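Local coordinates for Lmo0135 protein (Listeria monocytogenes EGD-e, PDB 5ISU), which is the substrate-binding protein CtaP of an ABC transporter and, judging by its family, probably takes part in peptide uptake, at residues K15-D27 / L224-P236. Numbering follows the deposited sequence.
Sequences KDGGSLIIGVTGD and LQNGEINLKSIQP
A short parallel beta bridge, in which I22 of strand 19-24 pairs with L231 of strand 231-233, joins two sheets of this family 5 periplasmic-binding-protein fold and illustrates how an asparagine side chain can add a bond to a single bridge that the backbone does not extend. The strand axes run 17° from parallel and approach to 4.7 Å. Strand 19-24 is an edge strand of a sheet continued by strand 208-213, whereas strand 231-233 pairs with strand 462-475 of the larger mixed sheet.

At the heart of the bridge, G23 N donates almost straight to L231 O at 2.7 Å, and the same oxygen receives a CA-H...O contact from I22. One step back, I21 O accepts from N230 N at 2.9 Å and, weakly, from L231 N. The amide of N230 then stands in for a backbone carbonyl: I21 N donates to N230 OD1 at 2.9 Å, in the plane of the side-chain carbonyl and on a lone pair. With CG beside its own backbone N (chi1 -59°), N230 grips both polar backbone atoms of I21, while ND2 bonds D475 OD2, and the two side-chain bonds together fix the rotation of the amide.

Apolar groups flank the bonds. L20 CD1 lies 3.5 Å from N230 CB, and the side chains of I22 and L231 run side by side, CG2 of the isoleucine 4.1 Å from CG of the leucine. I21 turns its CG2 branch to E228 O; E228 belongs to the Schellman motif that closes helix 217-225, with G227 as C-prime residue. I229 CG2 lies 3.7 Å from G23 N, and G23, with no side chain, lets the strands come this close beside I229 CD1 and K232 CB. Past the last direct bond a water extends the pairing, donating to G23 O at 2.7 Å and accepting from S233 N.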
loop_
_atom_site.group_PDB
_atom_site.type_symbol
_atom_site.label_atom_id
_atom_site.label_comp_id
_atom_site.label_asym_id
_atom_site.label_seq_id
_atom_site.Cartn_x
_atom_site.Cartn_y
_atom_site.Cartn_z
ATOM N N LYS A 15 32.301 -14.682 10.453
ATOM C CA LYS A 15 31.420 -13.956 9.476
ATOM C C LYS A 15 30.047 -14.654 9.347
ATOM O O LYS A 15 29.612 -15.012 8.249
ATOM C CB LYS A 15 32.136 -13.858 8.114
ATOM C CG LYS A 15 31.472 -13.005 7.047
ATOM C CD LYS A 15 31.343 -11.567 7.492
ATOM C CE LYS A 15 30.783 -10.710 6.377
ATOM N NZ LYS A 15 30.636 -9.295 6.815
ATOM N N ASP A 16 29.377 -14.851 10.485
ATOM C CA ASP A 16 28.049 -15.503 10.525
ATOM C C ASP A 16 27.350 -15.210 11.844
ATOM O O ASP A 16 27.995 -15.078 12.894
ATOM C CB ASP A 16 28.155 -17.036 10.363
ATOM C CG ASP A 16 26.768 -17.740 10.333
ATOM O OD1 ASP A 16 25.899 -17.353 9.508
ATOM O OD2 ASP A 16 26.564 -18.700 11.113
ATOM N N GLY A 17 26.024 -15.129 11.775
ATOM C CA GLY A 17 25.205 -14.879 12.940
ATOM C C GLY A 17 25.139 -13.404 13.236
ATOM O O GLY A 17 25.549 -12.569 12.426
ATOM N N GLY A 18 24.655 -13.091 14.423
ATOM C CA GLY A 18 24.477 -11.730 14.833
ATOM C C GLY A 18 22.995 -11.459 14.929
ATOM O O GLY A 18 22.169 -12.229 14.435
ATOM N N SER A 19 22.673 -10.337 15.562
ATOM C CA SER A 19 21.319 -9.941 15.798
ATOM C C SER A 19 21.023 -8.651 15.053
ATOM O O SER A 19 21.924 -7.880 14.756
ATOM C CB SER A 19 21.121 -9.692 17.296
ATOM O OG SER A 19 21.517 -10.797 18.085
ATOM N N LEU A 20 19.747 -8.439 14.755
ATOM C CA LEU A 20 19.266 -7.211 14.125
ATOM C C LEU A 20 18.038 -6.782 14.900
ATOM O O LEU A 20 17.146 -7.590 15.144
ATOM C CB LEU A 20 18.875 -7.420 12.668
ATOM C CG LEU A 20 18.333 -6.182 11.927
ATOM C CD1 LEU A 20 19.420 -5.146 11.729
ATOM C CD2 LEU A 20 17.765 -6.573 10.578
ATOM N N ILE A 21 18.011 -5.511 15.286
ATOM C CA ILE A 21 16.907 -4.920 16.026
ATOM C C ILE A 21 16.248 -3.932 15.085
ATOM O O ILE A 21 16.915 -3.026 14.587
ATOM C CB ILE A 21 17.414 -4.135 17.243
ATOM C CG1 ILE A 21 18.308 -5.010 18.115
ATOM C CG2 ILE A 21 16.244 -3.621 18.057
ATOM C CD1 ILE A 21 17.554 -6.090 18.840
ATOM N N ILE A 22 14.951 -4.108 14.838
ATOM C CA ILE A 22 14.207 -3.234 13.929
ATOM C C ILE A 22 13.162 -2.438 14.693
ATOM O O ILE A 22 12.376 -2.996 15.451
ATOM C CB ILE A 22 13.508 -4.052 12.841
ATOM C CG1 ILE A 22 14.480 -5.055 12.218
ATOM C CG2 ILE A 22 12.875 -3.125 11.793
ATOM C CD1 ILE A 22 13.868 -5.875 11.103
ATOM N N GLY A 23 13.147 -1.133 14.478
ATOM C CA GLY A 23 12.216 -0.257 15.197
ATOM C C GLY A 23 10.898 -0.138 14.463
ATOM O O GLY A 23 10.890 0.104 13.260
ATOM N N VAL A 24 9.799 -0.389 15.170
ATOM C CA VAL A 24 8.452 -0.214 14.615
ATOM C C VAL A 24 7.699 0.703 15.582
ATOM O O VAL A 24 8.120 0.882 16.737
ATOM C CB VAL A 24 7.720 -1.540 14.388
ATOM C CG1 VAL A 24 8.464 -2.364 13.363
ATOM C CG2 VAL A 24 7.558 -2.319 15.680
ATOM N N THR A 25 6.586 1.262 15.132
ATOM C CA THR A 25 5.864 2.257 15.922
ATOM C C THR A 25 4.743 1.773 16.851
ATOM O O THR A 25 4.468 2.439 17.856
ATOM C CB THR A 25 5.291 3.353 15.004
ATOM O OG1 THR A 25 4.383 2.767 14.064
ATOM C CG2 THR A 25 6.426 4.076 14.267
ATOM N N GLY A 26 4.094 0.660 16.523
ATOM C CA GLY A 26 2.998 0.146 17.352
ATOM C C GLY A 26 3.005 -1.357 17.489
ATOM O O GLY A 26 3.924 -2.028 16.997
ATOM N N ASP A 27 1.989 -1.882 18.178
ATOM C CA ASP A 27 1.836 -3.325 18.373
ATOM C C ASP A 27 1.236 -3.949 17.140
ATOM O O ASP A 27 0.382 -3.341 16.488
ATOM C CB ASP A 27 0.902 -3.684 19.548
ATOM C CG ASP A 27 1.517 -3.413 20.914
ATOM O OD1 ASP A 27 1.427 -2.261 21.406
ATOM O OD2 ASP A 27 2.007 -4.391 21.534
ATOM N N LEU A 224 18.537 4.537 18.005
ATOM C CA LEU A 224 19.252 4.191 16.796
ATOM C C LEU A 224 20.702 4.672 16.865
ATOM O O LEU A 224 21.620 3.948 16.512
ATOM C CB LEU A 224 18.544 4.802 15.569
ATOM C CG LEU A 224 19.298 4.707 14.244
ATOM C CD1 LEU A 224 19.427 3.247 13.825
ATOM C CD2 LEU A 224 18.594 5.543 13.187
ATOM N N GLN A 225 20.882 5.910 17.298
ATOM C CA GLN A 225 22.205 6.499 17.456
ATOM C C GLN A 225 23.068 5.705 18.438
ATOM O O GLN A 225 24.260 5.480 18.175
ATOM C CB GLN A 225 22.071 7.945 17.938
ATOM C CG GLN A 225 23.379 8.619 18.320
ATOM C CD GLN A 225 23.168 10.020 18.878
ATOM O OE1 GLN A 225 22.159 10.680 18.599
ATOM N NE2 GLN A 225 24.127 10.485 19.654
ATOM N N ASN A 226 22.470 5.276 19.554
ATOM C CA ASN A 226 23.199 4.505 20.583
ATOM C C ASN A 226 23.296 2.986 20.311
ATOM O O ASN A 226 23.680 2.238 21.195
ATOM C CB ASN A 226 22.557 4.737 21.959
ATOM C CG ASN A 226 22.519 6.207 22.351
ATOM O OD1 ASN A 226 23.196 7.045 21.753
ATOM N ND2 ASN A 226 21.701 6.529 23.347
ATOM N N GLY A 227 22.914 2.532 19.117
ATOM C CA GLY A 227 22.988 1.105 18.777
ATOM C C GLY A 227 21.968 0.178 19.433
ATOM O O GLY A 227 22.135 -1.043 19.389
ATOM N N GLU A 228 20.929 0.744 20.055
ATOM C CA GLU A 228 19.859 -0.048 20.700
ATOM C C GLU A 228 18.799 -0.473 19.663
ATOM O O GLU A 228 17.987 -1.359 19.927
ATOM C CB GLU A 228 19.250 0.745 21.851
ATOM C CG GLU A 228 20.282 1.008 22.959
ATOM C CD GLU A 228 19.896 2.097 23.946
ATOM O OE1 GLU A 228 18.843 2.728 23.756
ATOM O OE2 GLU A 228 20.677 2.339 24.904
ATOM N N ILE A 229 18.797 0.220 18.519
ATOM C CA ILE A 229 17.987 -0.106 17.353
ATOM C C ILE A 229 18.981 -0.037 16.196
ATOM O O ILE A 229 19.855 0.842 16.174
ATOM C CB ILE A 229 16.823 0.877 17.121
ATOM C CG1 ILE A 229 15.797 0.742 18.249
ATOM C CG2 ILE A 229 16.124 0.590 15.796
ATOM C CD1 ILE A 229 14.624 1.686 18.126
ATOM N N ASN A 230 18.851 -0.967 15.252
ATOM C CA ASN A 230 19.748 -1.051 14.094
ATOM C C ASN A 230 19.123 -0.611 12.767
ATOM O O ASN A 230 19.851 -0.286 11.832
ATOM C CB ASN A 230 20.182 -2.500 13.911
ATOM C CG ASN A 230 20.904 -3.057 15.116
ATOM O OD1 ASN A 230 20.441 -4.022 15.726
ATOM N ND2 ASN A 230 22.017 -2.433 15.487
ATOM N N LEU A 231 17.791 -0.615 12.696
ATOM C CA LEU A 231 17.060 -0.329 11.467
ATOM C C LEU A 231 15.664 0.200 11.755
ATOM O O LEU A 231 14.979 -0.303 12.627
ATOM C CB LEU A 231 16.916 -1.631 10.626
ATOM C CG LEU A 231 15.894 -1.614 9.454
ATOM C CD1 LEU A 231 16.249 -0.561 8.417
ATOM C CD2 LEU A 231 15.767 -2.986 8.796
ATOM N N LYS A 232 15.263 1.232 11.034
ATOM C CA LYS A 232 13.928 1.800 11.192
ATOM C C LYS A 232 13.631 2.785 10.081
ATOM O O LYS A 232 14.531 3.252 9.374
ATOM C CB LYS A 232 13.811 2.570 12.522
ATOM C CG LYS A 232 14.709 3.810 12.575
ATOM C CD LYS A 232 14.824 4.430 13.956
ATOM C CE LYS A 232 13.510 4.983 14.462
ATOM N NZ LYS A 232 12.976 6.097 13.632
ATOM N N SER A 233 12.359 3.128 9.987
ATOM C CA SER A 233 11.871 4.156 9.093
ATOM C C SER A 233 12.117 5.527 9.738
ATOM O O SER A 233 12.011 5.678 10.954
ATOM C CB SER A 233 10.383 3.969 8.865
ATOM O OG SER A 233 10.154 2.691 8.282
ATOM N N ILE A 234 12.421 6.514 8.900
ATOM C CA ILE A 234 12.713 7.873 9.313
ATOM C C ILE A 234 11.753 8.831 8.608
ATOM O O ILE A 234 11.408 8.622 7.454
ATOM C CB ILE A 234 14.162 8.263 8.894
ATOM C CG1 ILE A 234 15.180 7.240 9.393
ATOM C CG2 ILE A 234 14.537 9.657 9.383
ATOM C CD1 ILE A 234 15.160 7.004 10.890
ATOM N N GLN A 235 11.311 9.873 9.308
ATOM C CA GLN A 235 10.472 10.889 8.697
ATOM C C GLN A 235 11.416 11.854 7.976
ATOM O O GLN A 235 12.558 12.061 8.425
ATOM C CB GLN A 235 9.631 11.604 9.747
ATOM C CG GLN A 235 8.761 10.646 10.537
ATOM C CD GLN A 235 7.903 9.794 9.624
ATOM O OE1 GLN A 235 8.121 8.585 9.498
ATOM N NE2 GLN A 235 6.994 10.434 8.901
ATOM N N PRO A 236 10.981 12.412 6.832
ATOM C CA PRO A 236 11.827 13.335 6.068
ATOM C C PRO A 236 12.514 14.437 6.897
ATOM O O PRO A 236 13.709 14.695 6.706
ATOM C CB PRO A 236 10.840 13.947 5.081
ATOM C CG PRO A 236 9.854 12.862 4.829
ATOM C CD PRO A 236 9.747 12.071 6.099
HETATM O O HOH W 1 10.406 2.230 11.716
#